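Local coordinates for SAM-dependent methyltransferase (Anabaena variabilis ATCC 29413, PDB 3GGD), which probably transfers a methyl group from S-adenosyl-L-methionine to an acceptor, and binds S-adenosyl-L-homocysteine in a Rossmann-like domain, at residues A[124-135]-A[152-163]; A[145-153]-A[205-213]. All blocks are in the same frame, centred on the assembly; numbering follows the deposited sequence. Where two conformers were deposited one is given.

Contact 1: residues A[124-135]-A[152-163]; sequences GDANIYMRTGFH and LLGKQGAMYLIE. With SAH (S-adenosyl-L-homocysteine), chain E; EDO (1,2-ethanediol), chain N; EDO (1,2-ethanediol), chain L.
Glu163 reaches from the end of strand 158-164 to the loop that follows strand 127-131. The two strands are parallel neighbours in a beta-alpha-beta unit of this Rossmann-like methyltransferase. Its carboxylate takes three backbone N-H groups. Gly133 N lies 2.9 Å from Glu163 OE2, on the syn lone pair, while Phe134 N and His135 N both meet OE1 from the same face of its plane. CG lies anti to the carbonyl carbon (chi1 -64°), and a bend at chi2 (-65°) turns the carboxylate to the loop. With an alanine in place of Glu163, the three amides would probably lose their acceptor and residues 133-135 would be less firmly held. The ladder from Ile128 N–Ala158 O (2.8 Å) to Thr132 N–Ile162 O satisfies the main-chain groups facing each other across these strands. At the other end Asn127 OD1 stands in for a peptide carbonyl, accepting Ala158 N at 2.9 Å, and Asp125 OD2 takes Gln156 N from above the carboxylate plane. Apolar side chains suit the buried face of Ile128 and Met130, where selenomethionine Met130 CE lies 3.6 Å from Leu161 CD1. Opposite, Tyr129 and Tyr160 both bond Asp46. Arg131 NH1 meets S-adenosyl-L-homocysteine OXT at 2.9 Å, and Arg131 O accepts the ligand's amino N at 2.8 Å.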
loop_
_atom_site.group_PDB
_atom_site.type_symbol
_atom_site.label_atom_id
_atom_site.label_comp_id
_atom_site.label_asym_id
_atom_site.label_seq_id
_atom_site.Cartn_x
_atom_site.Cartn_y
_atom_site.Cartn_z
ATOM N N GLY A 124 17.713 6.629 10.656
ATOM C CA GLY A 124 18.544 5.604 10.070
ATOM C C GLY A 124 17.749 4.646 9.217
ATOM O O GLY A 124 16.576 4.887 8.878
ATOM N N ASP A 125 18.378 3.525 8.891
ATOM C CA ASP A 125 17.806 2.518 8.022
ATOM C C ASP A 125 16.561 1.957 8.711
ATOM O O ASP A 125 16.575 1.682 9.899
ATOM C CB ASP A 125 18.761 1.347 7.799
ATOM C CG ASP A 125 19.995 1.688 6.966
ATOM O OD1 ASP A 125 20.127 2.816 6.452
ATOM O OD2 ASP A 125 20.811 0.759 6.820
ATOM N N ALA A 126 15.498 1.751 7.942
ATOM C CA ALA A 126 14.217 1.251 8.466
ATOM C C ALA A 126 13.786 0.026 7.659
ATOM O O ALA A 126 14.091 -0.086 6.473
ATOM C CB ALA A 126 13.124 2.325 8.360
ATOM N N ASN A 127 13.060 -0.874 8.308
ATOM C CA ASN A 127 12.352 -1.918 7.569
ATOM C C ASN A 127 11.065 -1.312 7.079
ATOM O O ASN A 127 10.613 -0.313 7.641
ATOM C CB ASN A 127 12.054 -3.102 8.452
ATOM C CG ASN A 127 13.294 -3.832 8.864
ATOM O OD1 ASN A 127 14.183 -4.044 8.040
ATOM N ND2 ASN A 127 13.366 -4.223 10.160
ATOM N N ILE A 128 10.494 -1.874 6.006
ATOM C CA ILE A 128 9.232 -1.352 5.445
ATOM C C ILE A 128 8.199 -2.436 5.210
ATOM O O ILE A 128 8.504 -3.508 4.656
ATOM C CB ILE A 128 9.432 -0.595 4.094
ATOM C CG1 ILE A 128 10.280 0.662 4.291
ATOM C CG2 ILE A 128 8.066 -0.187 3.467
ATOM C CD1 ILE A 128 10.722 1.356 2.999
ATOM N N TYR A 129 6.982 -2.149 5.673
ATOM C CA TYR A 129 5.789 -2.889 5.322
ATOM C C TYR A 129 4.961 -1.972 4.423
ATOM O O TYR A 129 4.654 -0.823 4.801
ATOM C CB TYR A 129 4.961 -3.222 6.579
ATOM C CG TYR A 129 3.611 -3.854 6.299
ATOM C CD1 TYR A 129 3.496 -5.203 6.028
ATOM C CD2 TYR A 129 2.443 -3.093 6.293
ATOM C CE1 TYR A 129 2.234 -5.793 5.790
ATOM C CE2 TYR A 129 1.187 -3.670 6.098
ATOM C CZ TYR A 129 1.085 -5.028 5.835
ATOM O OH TYR A 129 -0.149 -5.626 5.601
HETATM N N MSE A 130 4.625 -2.459 3.232
HETATM C CA MSE A 130 3.797 -1.691 2.329
HETATM C C MSE A 130 2.704 -2.554 1.706
HETATM O O MSE A 130 2.968 -3.503 0.952
HETATM C CB MSE A 130 4.645 -1.048 1.232
HETATM C CG MSE A 130 3.844 -0.099 0.352
HETATM SE SE MSE A 130 5.045 0.861 -0.944
HETATM C CE MSE A 130 5.370 -0.574 -2.021
ATOM N N ARG A 131 1.463 -2.194 2.003
ATOM C CA ARG A 131 0.299 -2.923 1.506
ATOM C C ARG A 131 -0.450 -2.033 0.495
ATOM O O ARG A 131 -1.114 -1.038 0.851
ATOM C CB ARG A 131 -0.602 -3.319 2.680
ATOM C CG ARG A 131 -1.803 -4.163 2.245
ATOM C CD ARG A 131 -2.617 -4.650 3.470
ATOM N NE ARG A 131 -3.722 -5.524 3.072
ATOM C CZ ARG A 131 -4.961 -5.107 2.867
ATOM N NH1 ARG A 131 -5.261 -3.832 3.029
ATOM N NH2 ARG A 131 -5.907 -5.977 2.527
ATOM N N THR A 132 -0.336 -2.422 -0.761
ATOM C CA THR A 132 -0.905 -1.730 -1.894
ATOM C C THR A 132 -0.515 -0.267 -1.952
ATOM O O THR A 132 -1.354 0.624 -2.022
ATOM C CB THR A 132 -2.412 -1.973 -2.035
ATOM O OG1 THR A 132 -3.098 -1.757 -0.784
ATOM C CG2 THR A 132 -2.656 -3.445 -2.548
ATOM N N GLY A 133 0.785 -0.018 -1.931
ATOM C CA GLY A 133 1.279 1.346 -2.059
ATOM C C GLY A 133 1.819 1.677 -3.428
ATOM O O GLY A 133 2.118 2.834 -3.694
ATOM N N PHE A 134 1.888 0.703 -4.344
ATOM C CA PHE A 134 2.569 0.929 -5.627
ATOM C C PHE A 134 1.689 0.792 -6.883
ATOM O O PHE A 134 1.860 1.538 -7.861
ATOM C CB PHE A 134 3.720 -0.081 -5.734
ATOM C CG PHE A 134 5.080 0.529 -6.104
ATOM C CD1 PHE A 134 5.223 1.375 -7.166
ATOM C CD2 PHE A 134 6.217 0.154 -5.416
ATOM C CE1 PHE A 134 6.467 1.891 -7.513
ATOM C CE2 PHE A 134 7.481 0.676 -5.751
ATOM C CZ PHE A 134 7.588 1.550 -6.805
ATOM N N HIS A 135 0.766 -0.175 -6.872
ATOM C CA HIS A 135 0.063 -0.566 -8.104
ATOM C C HIS A 135 -0.768 0.585 -8.676
ATOM O O HIS A 135 -0.891 0.713 -9.894
ATOM C CB HIS A 135 -0.817 -1.779 -7.850
ATOM C CG HIS A 135 -2.050 -1.451 -7.065
ATOM N ND1 HIS A 135 -3.234 -1.082 -7.664
ATOM C CD2 HIS A 135 -2.268 -1.383 -5.733
ATOM C CE1 HIS A 135 -4.135 -0.811 -6.735
ATOM N NE2 HIS A 135 -3.571 -0.970 -5.553
ATOM N N LEU A 152 14.829 5.165 2.316
ATOM C CA LEU A 152 14.415 4.743 3.660
ATOM C C LEU A 152 15.069 3.427 4.154
ATOM O O LEU A 152 15.382 3.263 5.372
ATOM C CB LEU A 152 12.892 4.603 3.713
ATOM C CG LEU A 152 12.087 5.899 3.537
ATOM C CD1 LEU A 152 10.576 5.619 3.322
ATOM C CD2 LEU A 152 12.330 6.906 4.725
ATOM N N LEU A 153 15.235 2.478 3.218
ATOM C CA LEU A 153 15.771 1.165 3.525
ATOM C C LEU A 153 17.271 1.154 3.799
ATOM O O LEU A 153 17.767 0.377 4.641
ATOM C CB LEU A 153 15.494 0.220 2.352
ATOM C CG LEU A 153 14.017 -0.185 2.183
ATOM C CD1 LEU A 153 13.723 -0.698 0.758
ATOM C CD2 LEU A 153 13.582 -1.202 3.285
ATOM N N GLY A 154 18.010 1.970 3.046
ATOM C CA GLY A 154 19.485 1.944 3.121
ATOM C C GLY A 154 19.992 0.516 2.907
ATOM O O GLY A 154 19.394 -0.260 2.172
ATOM N N LYS A 155 21.076 0.147 3.567
ATOM C CA LYS A 155 21.648 -1.186 3.417
ATOM C C LYS A 155 20.969 -2.235 4.271
ATOM O O LYS A 155 20.805 -3.369 3.818
ATOM C CB LYS A 155 23.136 -1.179 3.772
ATOM C CG LYS A 155 23.880 -2.514 3.539
ATOM C CD LYS A 155 23.960 -2.858 2.054
ATOM C CE LYS A 155 24.854 -4.100 1.781
ATOM N NZ LYS A 155 24.425 -5.237 2.607
ATOM N N GLN A 156 20.589 -1.883 5.495
ATOM C CA GLN A 156 20.148 -2.894 6.439
ATOM C C GLN A 156 18.676 -3.165 6.455
ATOM O O GLN A 156 18.262 -4.183 6.972
ATOM C CB GLN A 156 20.532 -2.511 7.862
ATOM C CG GLN A 156 22.027 -2.262 8.138
ATOM C CD GLN A 156 22.226 -1.945 9.645
ATOM O OE1 GLN A 156 21.725 -2.689 10.525
ATOM N NE2 GLN A 156 22.893 -0.822 9.945
ATOM N N GLY A 157 17.879 -2.239 5.946
ATOM C CA GLY A 157 16.441 -2.448 5.895
ATOM C C GLY A 157 15.955 -3.489 4.899
ATOM O O GLY A 157 16.564 -3.664 3.853
ATOM N N ALA A 158 14.845 -4.152 5.224
ATOM C CA ALA A 158 14.165 -5.042 4.280
ATOM C C ALA A 158 12.730 -4.532 4.133
ATOM O O ALA A 158 12.183 -3.896 5.041
ATOM C CB ALA A 158 14.188 -6.547 4.727
HETATM N N MSE A 159 12.140 -4.804 2.968
HETATM C CA MSE A 159 10.789 -4.378 2.656
HETATM C C MSE A 159 9.957 -5.560 2.246
HETATM O O MSE A 159 10.348 -6.314 1.354
HETATM C CB MSE A 159 10.751 -3.371 1.492
HETATM C CG MSE A 159 9.358 -3.091 1.048
HETATM SE SE MSE A 159 9.141 -1.522 -0.076
HETATM C CE MSE A 159 10.341 -1.978 -1.547
ATOM N N TYR A 160 8.797 -5.685 2.884
ATOM C CA TYR A 160 7.766 -6.564 2.399
ATOM C C TYR A 160 6.730 -5.674 1.717
ATOM O O TYR A 160 6.268 -4.694 2.308
ATOM C CB TYR A 160 7.047 -7.298 3.534
ATOM C CG TYR A 160 5.806 -8.091 3.055
ATOM C CD1 TYR A 160 5.923 -9.381 2.552
ATOM C CD2 TYR A 160 4.525 -7.540 3.125
ATOM C CE1 TYR A 160 4.793 -10.107 2.161
ATOM C CE2 TYR A 160 3.391 -8.250 2.720
ATOM C CZ TYR A 160 3.542 -9.531 2.239
ATOM O OH TYR A 160 2.420 -10.226 1.899
ATOM N N LEU A 161 6.389 -6.008 0.480
ATOM C CA LEU A 161 5.280 -5.335 -0.197
ATOM C C LEU A 161 4.326 -6.363 -0.829
ATOM O O LEU A 161 4.733 -7.453 -1.240
ATOM C CB LEU A 161 5.741 -4.339 -1.252
ATOM C CG LEU A 161 6.331 -4.841 -2.592
ATOM C CD1 LEU A 161 6.404 -3.613 -3.604
ATOM C CD2 LEU A 161 7.677 -5.479 -2.402
ATOM N N ILE A 162 3.042 -6.005 -0.819
ATOM C CA ILE A 162 1.989 -6.801 -1.452
ATOM C C ILE A 162 1.157 -5.796 -2.276
ATOM O O ILE A 162 0.769 -4.727 -1.799
ATOM C CB ILE A 162 1.180 -7.636 -0.428
ATOM C CG1 ILE A 162 0.147 -8.497 -1.182
ATOM C CG2 ILE A 162 0.554 -6.712 0.711
ATOM C CD1 ILE A 162 -0.694 -9.479 -0.307
ATOM N N GLU A 163 0.983 -6.134 -3.546
ATOM C CA GLU A 163 0.379 -5.258 -4.525
ATOM C C GLU A 163 -0.626 -6.052 -5.353
ATOM O O GLU A 163 -0.644 -7.275 -5.304
ATOM C CB GLU A 163 1.491 -4.710 -5.450
ATOM C CG GLU A 163 2.508 -3.836 -4.729
ATOM C CD GLU A 163 1.911 -2.560 -4.174
ATOM O OE1 GLU A 163 0.894 -2.087 -4.754
ATOM O OE2 GLU A 163 2.431 -2.050 -3.128
HETATM N N SAH E . -1.557 0.350 3.252
HETATM C CA SAH E . -2.932 0.798 3.594
HETATM C CB SAH E . -3.562 1.728 2.534
HETATM C CG SAH E . -3.665 1.246 1.075
HETATM S SD SAH E . -4.512 2.419 0.002
HETATM C C SAH E . -3.861 -0.380 3.843
HETATM O O SAH E . -4.913 -0.223 4.514
HETATM O OXT SAH E . -3.606 -1.487 3.370
HETATM C "C5'" SAH E . -3.136 3.287 -0.697
HETATM C "C4'" SAH E . -2.545 4.356 0.268
HETATM O "O4'" SAH E . -1.408 4.999 -0.355
HETATM C "C3'" SAH E . -3.476 5.516 0.666
HETATM O "O3'" SAH E . -3.563 5.687 2.070
HETATM C "C2'" SAH E . -2.828 6.751 0.053
HETATM O "O2'" SAH E . -3.126 8.008 0.695
HETATM C "C1'" SAH E . -1.361 6.364 0.037
HETATM N N9 SAH E . -0.549 7.151 -0.898
HETATM C C8 SAH E . -0.920 7.479 -2.166
HETATM N N7 SAH E . 0.060 8.176 -2.764
HETATM C C5 SAH E . 1.069 8.302 -1.849
HETATM C C6 SAH E . 2.359 8.981 -1.837
HETATM N N6 SAH E . 2.694 9.645 -2.969
HETATM N N1 SAH E . 3.127 8.952 -0.738
HETATM C C2 SAH E . 2.702 8.287 0.384
HETATM N N3 SAH E . 1.521 7.670 0.423
HETATM C C4 SAH E . 0.672 7.664 -0.623
HETATM C C1 EDO N . 23.686 2.327 6.696
HETATM O O1 EDO N . 23.455 0.997 7.149
HETATM C C2 EDO N . 23.668 2.382 5.167
HETATM O O2 EDO N . 22.311 2.605 4.675
HETATM C C1 EDO L . -4.070 -9.548 1.676
HETATM O O1 EDO L . -5.239 -8.900 2.207
HETATM C C2 EDO L . -2.852 -9.466 2.640
HETATM O O2 EDO L . -2.587 -8.128 3.165
HETATM O O HOH W 1 14.628 5.473 7.168
HETATM O O HOH W 2 15.967 -5.963 8.420
#

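Contact 2: residues A[145-153]-A[205-213]; sequences LGQSLRILL and ELYFPDFEI. With CO (cobalt (II) ion), chain C; EDO (1,2-ethanediol), chain O.
The guanidinium of Arg150 and the carboxylate of Asp210 meet edge to edge, their planes 27° apart, in a side-on salt bridge that ties helix 142-153 of the Rossmann-like fold to the beta turn between helix 201-207 and strand 211-217. Tyr207 O and a water also lie at the guanidinium edge, in its plane. The Phe208 ring carries Tyr207 CB on one face, offset toward the rim, and meets Leu149 CD1 at its edge, 4.0 Å from CZ. Arg150 NE sits near the plane of the Phe211 ring, at its edge.

Arginine suits this place because its several N-H groups point outward in one plane. Arg150 NE bonds Asp210 OD2 at 2.9 Å. Arg150 NH2 makes a nearly straight bond to Asp210 OD1 (171°), and the same nitrogen reaches Tyr207 O at 3.0 Å. The bend at chi3 (-69°) turns the group toward the aspartate. Water bridges NH1 to Tyr207 O, fixing the flat group further. Gly146 O lies 3.7 Å from Phe208 CE1. Beside the salt bridge, Leu153 CD1 rests against Phe211 CE2. Asp210 OD2, besides taking the arginine, binds the cobalt ion at 2.0 Å, and His244 is a second protein ligand.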
loop_
_atom_site.group_PDB
_atom_site.type_symbol
_atom_site.label_atom_id
_atom_site.label_comp_id
_atom_site.label_asym_id
_atom_site.label_seq_id
_atom_site.Cartn_x
_atom_site.Cartn_y
_atom_site.Cartn_z
ATOM N N LEU A 145 8.867 6.949 -6.423
ATOM C CA LEU A 145 8.538 6.189 -5.233
ATOM C C LEU A 145 9.686 5.172 -4.946
ATOM O O LEU A 145 10.088 4.964 -3.784
ATOM C CB LEU A 145 7.182 5.482 -5.391
ATOM C CG LEU A 145 6.692 4.634 -4.202
ATOM C CD1 LEU A 145 6.702 5.408 -2.900
ATOM C CD2 LEU A 145 5.282 4.014 -4.480
ATOM N N GLY A 146 10.200 4.535 -5.998
ATOM C CA GLY A 146 11.347 3.632 -5.824
ATOM C C GLY A 146 12.518 4.374 -5.152
ATOM O O GLY A 146 13.151 3.837 -4.242
ATOM N N GLN A 147 12.804 5.599 -5.592
ATOM C CA GLN A 147 13.860 6.432 -4.953
ATOM C C GLN A 147 13.593 6.601 -3.431
ATOM O O GLN A 147 14.476 6.342 -2.596
ATOM C CB GLN A 147 13.966 7.778 -5.637
ATOM C CG GLN A 147 14.509 7.687 -7.063
ATOM C CD GLN A 147 14.528 9.030 -7.778
ATOM O OE1 GLN A 147 14.502 9.075 -8.983
ATOM N NE2 GLN A 147 14.585 10.093 -7.055
ATOM N N SER A 148 12.373 7.003 -3.080
ATOM C CA SER A 148 12.013 7.172 -1.686
ATOM C C SER A 148 12.248 5.914 -0.866
ATOM O O SER A 148 12.816 5.956 0.228
ATOM C CB SER A 148 10.565 7.658 -1.577
ATOM O OG SER A 148 10.421 8.989 -2.089
ATOM N N LEU A 149 11.809 4.783 -1.391
ATOM C CA LEU A 149 11.935 3.535 -0.697
ATOM C C LEU A 149 13.394 3.124 -0.493
ATOM O O LEU A 149 13.753 2.654 0.569
ATOM C CB LEU A 149 11.109 2.442 -1.420
ATOM C CG LEU A 149 9.582 2.716 -1.388
ATOM C CD1 LEU A 149 8.789 1.835 -2.398
ATOM C CD2 LEU A 149 8.922 2.580 0.040
ATOM N N ARG A 150 14.209 3.305 -1.528
ATOM C CA ARG A 150 15.613 2.994 -1.517
ATOM C C ARG A 150 16.297 3.822 -0.411
ATOM O O ARG A 150 17.132 3.312 0.327
ATOM C CB ARG A 150 16.230 3.323 -2.903
ATOM C CG ARG A 150 17.752 3.180 -2.961
ATOM C CD ARG A 150 18.396 3.500 -4.301
ATOM N NE ARG A 150 17.998 2.459 -5.232
ATOM C CZ ARG A 150 16.986 2.515 -6.091
ATOM N NH1 ARG A 150 16.268 3.630 -6.279
ATOM N NH2 ARG A 150 16.699 1.422 -6.786
ATOM N N ILE A 151 15.938 5.096 -0.320
ATOM C CA ILE A 151 16.478 5.990 0.679
ATOM C C ILE A 151 16.095 5.510 2.101
ATOM O O ILE A 151 16.965 5.406 2.981
ATOM C CB ILE A 151 15.969 7.426 0.457
ATOM C CG1 ILE A 151 16.572 8.020 -0.838
ATOM C CG2 ILE A 151 16.307 8.312 1.672
ATOM C CD1 ILE A 151 15.859 9.317 -1.333
ATOM N N LEU A 152 14.829 5.165 2.316
ATOM C CA LEU A 152 14.415 4.743 3.660
ATOM C C LEU A 152 15.069 3.427 4.154
ATOM O O LEU A 152 15.382 3.263 5.372
ATOM C CB LEU A 152 12.892 4.603 3.713
ATOM C CG LEU A 152 12.087 5.899 3.537
ATOM C CD1 LEU A 152 10.576 5.619 3.322
ATOM C CD2 LEU A 152 12.330 6.906 4.725
ATOM N N LEU A 153 15.235 2.478 3.218
ATOM C CA LEU A 153 15.771 1.165 3.525
ATOM C C LEU A 153 17.271 1.154 3.799
ATOM O O LEU A 153 17.767 0.377 4.641
ATOM C CB LEU A 153 15.494 0.220 2.352
ATOM C CG LEU A 153 14.017 -0.185 2.183
ATOM C CD1 LEU A 153 13.723 -0.698 0.758
ATOM C CD2 LEU A 153 13.582 -1.202 3.285
ATOM N N GLU A 205 12.620 -5.710 -10.658
ATOM C CA GLU A 205 13.863 -5.553 -11.413
ATOM C C GLU A 205 14.023 -4.160 -12.032
ATOM O O GLU A 205 15.130 -3.605 -12.075
ATOM C CB GLU A 205 13.963 -6.616 -12.498
ATOM C CG GLU A 205 15.193 -6.493 -13.400
ATOM C CD GLU A 205 16.538 -6.640 -12.653
ATOM O OE1 GLU A 205 16.589 -7.281 -11.586
ATOM O OE2 GLU A 205 17.566 -6.141 -13.164
ATOM N N LEU A 206 12.919 -3.589 -12.503
ATOM C CA LEU A 206 12.932 -2.304 -13.184
ATOM C C LEU A 206 13.266 -1.196 -12.191
ATOM O O LEU A 206 14.146 -0.385 -12.468
ATOM C CB LEU A 206 11.574 -2.026 -13.859
ATOM C CG LEU A 206 11.357 -0.705 -14.598
ATOM C CD1 LEU A 206 12.373 -0.481 -15.744
ATOM C CD2 LEU A 206 9.914 -0.617 -15.168
ATOM N N TYR A 207 12.563 -1.147 -11.058
ATOM C CA TYR A 207 12.745 -0.063 -10.099
ATOM C C TYR A 207 13.802 -0.316 -9.044
ATOM O O TYR A 207 14.331 0.659 -8.457
ATOM C CB TYR A 207 11.410 0.339 -9.415
ATOM C CG TYR A 207 10.380 0.757 -10.437
ATOM C CD1 TYR A 207 10.590 1.864 -11.239
ATOM C CD2 TYR A 207 9.238 -0.025 -10.668
ATOM C CE1 TYR A 207 9.680 2.216 -12.239
ATOM C CE2 TYR A 207 8.310 0.312 -11.667
ATOM C CZ TYR A 207 8.535 1.425 -12.442
ATOM O OH TYR A 207 7.626 1.748 -13.417
ATOM N N PHE A 208 14.122 -1.591 -8.818
ATOM C CA PHE A 208 15.067 -1.991 -7.789
ATOM C C PHE A 208 16.104 -2.961 -8.291
ATOM O O PHE A 208 16.291 -4.030 -7.734
ATOM C CB PHE A 208 14.334 -2.625 -6.606
ATOM C CG PHE A 208 13.260 -1.738 -6.000
ATOM C CD1 PHE A 208 13.597 -0.665 -5.184
ATOM C CD2 PHE A 208 11.908 -2.000 -6.228
ATOM C CE1 PHE A 208 12.597 0.161 -4.637
ATOM C CE2 PHE A 208 10.916 -1.189 -5.682
ATOM C CZ PHE A 208 11.257 -0.105 -4.881
ATOM N N PRO A 209 16.820 -2.586 -9.332
ATOM C CA PRO A 209 17.803 -3.519 -9.870
ATOM C C PRO A 209 18.952 -3.820 -8.874
ATOM O O PRO A 209 19.643 -4.824 -9.017
ATOM C CB PRO A 209 18.320 -2.805 -11.131
ATOM C CG PRO A 209 18.096 -1.380 -10.834
ATOM C CD PRO A 209 16.816 -1.306 -10.035
ATOM N N ASP A 210 19.158 -2.927 -7.904
ATOM C CA ASP A 210 20.177 -3.074 -6.880
ATOM C C ASP A 210 19.671 -3.881 -5.673
ATOM O O ASP A 210 20.346 -3.960 -4.664
ATOM C CB ASP A 210 20.713 -1.701 -6.425
ATOM C CG ASP A 210 19.623 -0.666 -6.097
ATOM O OD1 ASP A 210 18.450 -0.802 -6.535
ATOM O OD2 ASP A 210 19.989 0.374 -5.486
ATOM N N PHE A 211 18.493 -4.484 -5.779
ATOM C CA PHE A 211 17.959 -5.279 -4.668
ATOM C C PHE A 211 17.893 -6.782 -4.967
ATOM O O PHE A 211 17.704 -7.200 -6.094
ATOM C CB PHE A 211 16.564 -4.775 -4.257
ATOM C CG PHE A 211 16.598 -3.498 -3.459
ATOM C CD1 PHE A 211 17.031 -2.307 -4.054
ATOM C CD2 PHE A 211 16.262 -3.490 -2.102
ATOM C CE1 PHE A 211 17.104 -1.121 -3.319
ATOM C CE2 PHE A 211 16.347 -2.304 -1.360
ATOM C CZ PHE A 211 16.747 -1.125 -1.963
ATOM N N GLU A 212 18.063 -7.570 -3.913
ATOM C CA GLU A 212 17.890 -9.015 -3.916
ATOM C C GLU A 212 16.440 -9.285 -3.522
ATOM O O GLU A 212 15.909 -8.582 -2.668
ATOM C CB GLU A 212 18.817 -9.625 -2.853
ATOM C CG GLU A 212 18.951 -11.128 -2.903
ATOM C CD GLU A 212 19.784 -11.701 -1.760
ATOM O OE1 GLU A 212 20.373 -10.925 -0.969
ATOM O OE2 GLU A 212 19.825 -12.937 -1.645
ATOM N N ILE A 213 15.798 -10.274 -4.141
ATOM C CA ILE A 213 14.484 -10.720 -3.721
ATOM C C ILE A 213 14.741 -11.885 -2.761
ATOM O O ILE A 213 15.284 -12.889 -3.155
ATOM C CB ILE A 213 13.623 -11.195 -4.907
ATOM C CG1 ILE A 213 13.433 -10.043 -5.906
ATOM C CG2 ILE A 213 12.274 -11.868 -4.385
ATOM C CD1 ILE A 213 12.742 -10.414 -7.225
HETATM CO CO CO C . 21.735 0.650 -4.513
HETATM C C1 EDO O . 16.504 -11.192 -7.031
HETATM O O1 EDO O . 17.545 -11.620 -6.185
HETATM C C2 EDO O . 16.829 -11.452 -8.487
HETATM O O2 EDO O . 15.895 -10.694 -9.242
HETATM O O HOH W 3 13.882 3.440 -8.011
#

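Overall arrangement
Contacts 1 and 2 lie about 9 Å apart between centres and share Leu152 and Leu153, the end of helix 142-153. Contact 1 pairs the two strands that this helix connects; contact 2 fixes the helix to the turn leading into the outermost strand 211-217 of the same sheet. Between them runs a hydrophobic layer: Ile128 CD1 lies 3.7 Å from Leu149 CD2, and Phe134 CE2 lies 3.8 Å from Leu149 CD1. Contact 1 reaches the S-adenosyl-L-homocysteine pocket directly through Arg131 and Thr132, whereas in contact 2 the side chain of Leu149 stays about 8 Å from that ligand and Asp210 holds cobalt instead.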